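Local coordinates for protein cystalysin (Treponema denticola, PDB 1C7N) that belongs to the aminotransferase class I and II family, of the fold-type I architecture, and binds pyridoxal-5'-phosphate, at residues K77-W85 with F207-V218. Sequence-based numbering, arbitrary orientation.
Sequences KWMKDRHQW and FDLIMPGYEHTV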
ATOM      1  N   LYS A  77      15.876   1.071  17.262  1.00 15.03           N
ATOM      2  CA  LYS A  77      17.152   1.736  17.493  1.00 15.06           C
ATOM      3  C   LYS A  77      17.072   3.215  17.109  1.00 14.27           C
ATOM      4  O   LYS A  77      17.629   4.070  17.789  1.00 15.14           O
ATOM      5  CB  LYS A  77      18.262   1.045  16.693  1.00 16.22           C
ATOM      6  CG  LYS A  77      19.668   1.507  17.053  1.00 18.25           C
ATOM      7  CD  LYS A  77      20.727   0.719  16.298  1.00 18.81           C
ATOM      8  CE  LYS A  77      22.107   0.904  16.914  1.00 21.17           C
ATOM      9  NZ  LYS A  77      22.534   2.330  16.973  1.00 20.49           N
ATOM     10  N   TRP A  78      16.379   3.518  16.017  1.00 12.71           N
ATOM     11  CA  TRP A  78      16.234   4.909  15.591  1.00 13.10           C
ATOM     12  C   TRP A  78      15.484   5.713  16.661  1.00 12.06           C
ATOM     13  O   TRP A  78      15.883   6.821  17.009  1.00 11.91           O
ATOM     14  CB  TRP A  78      15.493   4.976  14.248  1.00 12.67           C
ATOM     15  CG  TRP A  78      15.297   6.374  13.700  1.00 12.68           C
ATOM     16  CD1 TRP A  78      14.189   7.161  13.829  1.00 12.13           C
ATOM     17  CD2 TRP A  78      16.227   7.120  12.903  1.00 12.93           C
ATOM     18  NE1 TRP A  78      14.368   8.350  13.155  1.00 13.16           N
ATOM     19  CE2 TRP A  78      15.609   8.351  12.580  1.00 12.05           C
ATOM     20  CE3 TRP A  78      17.523   6.868  12.430  1.00 12.59           C
ATOM     21  CZ2 TRP A  78      16.242   9.326  11.801  1.00 12.95           C
ATOM     22  CZ3 TRP A  78      18.151   7.839  11.655  1.00 14.32           C
ATOM     23  CH2 TRP A  78      17.508   9.051  11.349  1.00 14.22           C
ATOM     24  N   MET A  79      14.408   5.150  17.198  1.00 12.54           N
ATOM     25  CA  MET A  79      13.645   5.853  18.225  1.00 13.57           C
ATOM     26  C   MET A  79      14.502   6.123  19.456  1.00 14.57           C
ATOM     27  O   MET A  79      14.379   7.176  20.080  1.00 12.54           O
ATOM     28  CB  MET A  79      12.412   5.053  18.639  1.00 11.45           C
ATOM     29  CG  MET A  79      11.447   4.774  17.504  1.00 14.71           C
ATOM     30  SD  MET A  79      11.125   6.224  16.464  1.00 14.38           S
ATOM     31  CE  MET A  79      10.452   5.405  15.015  1.00 15.41           C
ATOM     32  N   LYS A  80      15.369   5.173  19.798  1.00 15.15           N
ATOM     33  CA  LYS A  80      16.232   5.325  20.965  1.00 17.19           C
ATOM     34  C   LYS A  80      17.300   6.387  20.767  1.00 18.03           C
ATOM     35  O   LYS A  80      17.347   7.370  21.498  1.00 19.45           O
ATOM     36  CB  LYS A  80      16.916   4.000  21.315  1.00 17.59           C
ATOM     37  CG  LYS A  80      17.898   4.133  22.474  1.00 20.32           C
ATOM     38  CD  LYS A  80      18.654   2.846  22.755  1.00 22.77           C
ATOM     39  CE  LYS A  80      19.689   3.060  23.856  1.00 24.67           C
ATOM     40  NZ  LYS A  80      19.070   3.676  25.068  1.00 25.83           N
ATOM     41  N   ASP A  81      18.158   6.180  19.774  1.00 18.61           N
ATOM     42  CA  ASP A  81      19.244   7.111  19.487  1.00 18.78           C
ATOM     43  C   ASP A  81      18.795   8.522  19.106  1.00 19.25           C
ATOM     44  O   ASP A  81      19.382   9.504  19.548  1.00 18.57           O
ATOM     45  CB  ASP A  81      20.126   6.557  18.365  1.00 18.21           C
ATOM     46  CG  ASP A  81      20.669   5.166  18.671  1.00 19.04           C
ATOM     47  OD1 ASP A  81      20.654   4.757  19.850  1.00 18.57           O
ATOM     48  OD2 ASP A  81      21.123   4.487  17.728  1.00 18.82           O
ATOM     49  N   ARG A  82      17.751   8.619  18.291  1.00 19.60           N
ATOM     50  CA  ARG A  82      17.265   9.912  17.826  1.00 19.96           C
ATOM     51  C   ARG A  82      16.248  10.620  18.712  1.00 20.28           C
ATOM     52  O   ARG A  82      16.167  11.848  18.695  1.00 19.68           O
ATOM     53  CB  ARG A  82      16.678   9.759  16.422  1.00 22.26           C
ATOM     54  CG  ARG A  82      17.715   9.551  15.343  1.00 25.63           C
ATOM     55  CD  ARG A  82      18.279  10.884  14.883  1.00 27.61           C
ATOM     56  NE  ARG A  82      19.398  10.720  13.961  1.00 29.22           N
ATOM     57  CZ  ARG A  82      19.823  11.661  13.124  1.00 29.41           C
ATOM     58  NH1 ARG A  82      19.216  12.842  13.085  1.00 29.39           N
ATOM     59  NH2 ARG A  82      20.856  11.420  12.326  1.00 29.53           N
ATOM     60  N   HIS A  83      15.474   9.864  19.484  1.00 19.89           N
ATOM     61  CA  HIS A  83      14.460  10.488  20.320  1.00 20.52           C
ATOM     62  C   HIS A  83      14.376  10.066  21.787  1.00 20.86           C
ATOM     63  O   HIS A  83      13.386  10.368  22.453  1.00 21.47           O
ATOM     64  CB  HIS A  83      13.087  10.308  19.661  1.00 20.47           C
ATOM     65  CG  HIS A  83      12.992  10.910  18.293  1.00 19.19           C
ATOM     66  ND1 HIS A  83      13.243  10.192  17.142  1.00 20.96           N
ATOM     67  CD2 HIS A  83      12.707  12.171  17.894  1.00 19.67           C
ATOM     68  CE1 HIS A  83      13.115  10.987  16.093  1.00 19.12           C
ATOM     69  NE2 HIS A  83      12.789  12.192  16.522  1.00 19.21           N
ATOM     70  N   GLN A  84      15.402   9.395  22.303  1.00 21.72           N
ATOM     71  CA  GLN A  84      15.391   8.955  23.707  1.00 22.54           C
ATOM     72  C   GLN A  84      14.061   8.267  23.981  1.00 22.10           C
ATOM     73  O   GLN A  84      13.476   8.427  25.053  1.00 21.35           O
ATOM     74  CB  GLN A  84      15.496  10.148  24.660  1.00 24.84           C
ATOM     75  CG  GLN A  84      16.582  11.142  24.353  1.00 29.25           C
ATOM     76  CD  GLN A  84      16.391  12.441  25.118  1.00 32.27           C
ATOM     77  OE1 GLN A  84      15.349  13.099  25.002  1.00 32.28           O
ATOM     78  NE2 GLN A  84      17.394  12.817  25.906  1.00 33.86           N
ATOM     79  N   TRP A  85      13.587   7.505  23.004  1.00 20.94           N
ATOM     80  CA  TRP A  85      12.309   6.828  23.115  1.00 19.46           C
ATOM     81  C   TRP A  85      12.493   5.319  23.142  1.00 20.31           C
ATOM     82  O   TRP A  85      12.986   4.727  22.182  1.00 19.80           O
ATOM     83  CB  TRP A  85      11.438   7.251  21.935  1.00 17.99           C
ATOM     84  CG  TRP A  85      10.039   6.752  21.966  1.00 17.52           C
ATOM     85  CD1 TRP A  85       9.323   6.358  23.063  1.00 16.47           C
ATOM     86  CD2 TRP A  85       9.153   6.656  20.850  1.00 15.83           C
ATOM     87  NE1 TRP A  85       8.042   6.023  22.692  1.00 16.09           N
ATOM     88  CE2 TRP A  85       7.911   6.199  21.339  1.00 16.49           C
ATOM     89  CE3 TRP A  85       9.287   6.916  19.479  1.00 15.48           C
ATOM     90  CZ2 TRP A  85       6.808   5.997  20.503  1.00 16.27           C
ATOM     91  CZ3 TRP A  85       8.189   6.716  18.650  1.00 14.18           C
ATOM     92  CH2 TRP A  85       6.968   6.263  19.164  1.00 15.70           C
ATOM     93  N   PHE A 207       8.954  14.410  12.905  1.00 12.69           N
ATOM     94  CA  PHE A 207       9.852  14.524  14.053  1.00 12.76           C
ATOM     95  C   PHE A 207      11.368  14.467  13.831  1.00 12.71           C
ATOM     96  O   PHE A 207      12.123  14.711  14.770  1.00 11.63           O
ATOM     97  CB  PHE A 207       9.411  13.592  15.214  1.00 11.81           C
ATOM     98  CG  PHE A 207       9.693  12.118  15.012  1.00 12.69           C
ATOM     99  CD1 PHE A 207       9.397  11.218  16.037  1.00 13.42           C
ATOM    100  CD2 PHE A 207      10.245  11.626  13.839  1.00 12.66           C
ATOM    101  CE1 PHE A 207       9.646   9.847  15.896  1.00 14.12           C
ATOM    102  CE2 PHE A 207      10.498  10.256  13.688  1.00 14.23           C
ATOM    103  CZ  PHE A 207      10.198   9.369  14.718  1.00 11.72           C
ATOM    104  N   ASP A 208      11.819  14.186  12.608  1.00 12.67           N
ATOM    105  CA  ASP A 208      13.260  14.171  12.333  1.00 13.05           C
ATOM    106  C   ASP A 208      13.674  15.474  11.659  1.00 12.62           C
ATOM    107  O   ASP A 208      14.865  15.736  11.483  1.00 13.80           O
ATOM    108  CB  ASP A 208      13.662  13.024  11.401  1.00 12.53           C
ATOM    109  CG  ASP A 208      13.353  11.666  11.973  1.00 14.28           C
ATOM    110  OD1 ASP A 208      13.705  11.414  13.142  1.00 16.58           O
ATOM    111  OD2 ASP A 208      12.766  10.841  11.244  1.00 14.20           O
ATOM    112  N   LEU A 209      12.691  16.280  11.266  1.00 12.06           N
ATOM    113  CA  LEU A 209      12.957  17.543  10.585  1.00 10.67           C
ATOM    114  C   LEU A 209      12.799  18.724  11.533  1.00 12.07           C
ATOM    115  O   LEU A 209      11.833  19.492  11.450  1.00 11.82           O
ATOM    116  CB  LEU A 209      12.020  17.681   9.376  1.00 10.29           C
ATOM    117  CG  LEU A 209      12.246  16.605   8.302  1.00 10.35           C
ATOM    118  CD1 LEU A 209      11.031  16.485   7.397  1.00  9.41           C
ATOM    119  CD2 LEU A 209      13.488  16.933   7.496  1.00  8.88           C
ATOM    120  N   ILE A 210      13.768  18.855  12.434  1.00 12.26           N
ATOM    121  CA  ILE A 210      13.777  19.918  13.435  1.00 13.53           C
ATOM    122  C   ILE A 210      14.874  20.929  13.121  1.00 13.48           C
ATOM    123  O   ILE A 210      15.997  20.550  12.783  1.00 13.17           O
ATOM    124  CB  ILE A 210      14.038  19.335  14.844  1.00 13.97           C
ATOM    125  CG1 ILE A 210      13.084  18.168  15.113  1.00 14.99           C
ATOM    126  CG2 ILE A 210      13.871  20.422  15.904  1.00 14.89           C
ATOM    127  CD1 ILE A 210      11.613  18.540  15.052  1.00 14.10           C
ATOM    128  N   MET A 211      14.555  22.216  13.226  1.00 13.67           N
ATOM    129  CA  MET A 211      15.548  23.249  12.958  1.00 13.48           C
ATOM    130  C   MET A 211      16.504  23.354  14.146  1.00 14.35           C
ATOM    131  O   MET A 211      16.149  23.005  15.275  1.00 14.01           O
ATOM    132  CB  MET A 211      14.872  24.602  12.709  1.00 13.92           C
ATOM    133  CG  MET A 211      14.046  24.658  11.433  1.00 14.29           C
ATOM    134  SD  MET A 211      15.005  24.243   9.959  1.00 17.06           S
ATOM    135  CE  MET A 211      14.442  22.563   9.660  1.00 14.35           C
ATOM    136  N   PRO A 212      17.737  23.826  13.903  1.00 14.88           N
ATOM    137  CA  PRO A 212      18.745  23.974  14.956  1.00 16.28           C
ATOM    138  C   PRO A 212      18.219  24.715  16.183  1.00 17.00           C
ATOM    139  O   PRO A 212      17.517  25.718  16.061  1.00 17.20           O
ATOM    140  CB  PRO A 212      19.857  24.746  14.254  1.00 16.19           C
ATOM    141  CG  PRO A 212      19.776  24.209  12.854  1.00 15.05           C
ATOM    142  CD  PRO A 212      18.286  24.238  12.598  1.00 14.95           C
ATOM    143  N   GLY A 213      18.557  24.203  17.364  1.00 17.88           N
ATOM    144  CA  GLY A 213      18.123  24.827  18.600  1.00 18.53           C
ATOM    145  C   GLY A 213      16.886  24.207  19.229  1.00 19.51           C
ATOM    146  O   GLY A 213      16.749  24.188  20.452  1.00 20.31           O
ATOM    147  N   TYR A 214      15.979  23.696  18.405  1.00 18.36           N
ATOM    148  CA  TYR A 214      14.765  23.099  18.934  1.00 17.42           C
ATOM    149  C   TYR A 214      14.923  21.610  19.202  1.00 17.41           C
ATOM    150  O   TYR A 214      15.789  20.951  18.622  1.00 16.92           O
ATOM    151  CB  TYR A 214      13.598  23.377  17.987  1.00 16.58           C
ATOM    152  CG  TYR A 214      13.420  24.859  17.786  1.00 15.56           C
ATOM    153  CD1 TYR A 214      14.030  25.517  16.718  1.00 16.69           C
ATOM    154  CD2 TYR A 214      12.731  25.628  18.727  1.00 15.59           C
ATOM    155  CE1 TYR A 214      13.965  26.905  16.596  1.00 16.22           C
ATOM    156  CE2 TYR A 214      12.660  27.012  18.615  1.00 16.14           C
ATOM    157  CZ  TYR A 214      13.279  27.644  17.551  1.00 17.33           C
ATOM    158  OH  TYR A 214      13.225  29.012  17.458  1.00 16.68           O
ATOM    159  N   GLU A 215      14.090  21.100  20.103  1.00 17.84           N
ATOM    160  CA  GLU A 215      14.131  19.700  20.506  1.00 18.87           C
ATOM    161  C   GLU A 215      12.744  19.072  20.476  1.00 17.22           C
ATOM    162  O   GLU A 215      11.828  19.561  21.134  1.00 16.45           O
ATOM    163  CB  GLU A 215      14.668  19.583  21.939  1.00 21.06           C
ATOM    164  CG  GLU A 215      15.970  20.314  22.229  1.00 25.70           C
ATOM    165  CD  GLU A 215      17.174  19.669  21.577  1.00 28.70           C
ATOM    166  OE1 GLU A 215      17.186  18.425  21.437  1.00 30.64           O
ATOM    167  OE2 GLU A 215      18.117  20.406  21.222  1.00 31.37           O
ATOM    168  N   HIS A 216      12.597  17.978  19.735  1.00 16.06           N
ATOM    169  CA  HIS A 216      11.321  17.282  19.668  1.00 15.87           C
ATOM    170  C   HIS A 216      11.206  16.281  20.812  1.00 16.12           C
ATOM    171  O   HIS A 216      12.176  15.614  21.176  1.00 16.41           O
ATOM    172  CB  HIS A 216      11.171  16.542  18.335  1.00 16.09           C
ATOM    173  CG  HIS A 216       9.887  15.776  18.212  1.00 17.36           C
ATOM    174  ND1 HIS A 216       9.728  14.501  18.711  1.00 17.27           N
ATOM    175  CD2 HIS A 216       8.688  16.126  17.687  1.00 16.96           C
ATOM    176  CE1 HIS A 216       8.487  14.098  18.500  1.00 16.22           C
ATOM    177  NE2 HIS A 216       7.836  15.066  17.880  1.00 18.34           N
ATOM    178  N   THR A 217      10.012  16.194  21.381  1.00 15.54           N
ATOM    179  CA  THR A 217       9.739  15.262  22.464  1.00 14.98           C
ATOM    180  C   THR A 217       8.623  14.332  22.009  1.00 14.79           C
ATOM    181  O   THR A 217       7.510  14.783  21.740  1.00 14.73           O
ATOM    182  CB  THR A 217       9.260  15.997  23.733  1.00 15.08           C
ATOM    183  OG1 THR A 217      10.289  16.878  24.201  1.00 13.86           O
ATOM    184  CG2 THR A 217       8.912  14.990  24.826  1.00 15.39           C
ATOM    185  N   VAL A 218       8.921  13.042  21.897  1.00 15.32           N
ATOM    186  CA  VAL A 218       7.898  12.080  21.501  1.00 15.64           C
ATOM    187  C   VAL A 218       6.866  12.126  22.620  1.00 16.32           C
ATOM    188  O   VAL A 218       7.167  11.823  23.778  1.00 15.72           O
ATOM    189  CB  VAL A 218       8.479  10.654  21.375  1.00 16.71           C
ATOM    190  CG1 VAL A 218       7.360   9.656  21.166  1.00 17.34           C
ATOM    191  CG2 VAL A 218       9.454  10.596  20.209  1.00 15.37           C
TER
HETATM  192  O   HOH W   1      11.697  12.425  22.689  1.00 18.62           O
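In the large domain of this fold-type I enzyme of the aminotransferase family, His83, on the segment that carries helix 69-83, stacks face to face on Phe207, in the loop that follows strand 199-203. The ring centroids lie 3.9 Å apart with planes at 19°, and His83 CE1 sits over the middle of the phenyl ring. The imidazole is also gripped at its edge: NE2 donates to Phe207 O at 3.1 Å, almost straight at 175°, although it reaches that oxygen from above the carbonyl plane. Stack and bond together fix the rotation of the ring. Trp78 CG swings away from the backbone N, which brings NE1 to Asp208 OD1, 3.1 Å away, met from the syn side but out of the carboxylate plane, and bent at 137°; the other oxygen, OD2, is held by Thr239 OG1. At the edge of the Phe207 ring, Met79 SD makes a Met-aromatic contact, 3.7 Å from CZ. Farther along, Val218 divides its branches: CG1 rests over the six-membered ring of Trp85, 3.5 Å from the centroid, while CG2 packs on His83 CB at 3.7 Å. One water ties the backbones together, donating to His83 O and accepting from Val218 N. The side chain of Phe207 is about 10 Å from the bound PLP. Phe207 and Met79 both touch Thr234 of strand 230-234, Trp78 stacks on Tyr285 of helix 275-287, and Arg82 meets helix 289-313 at Leu292.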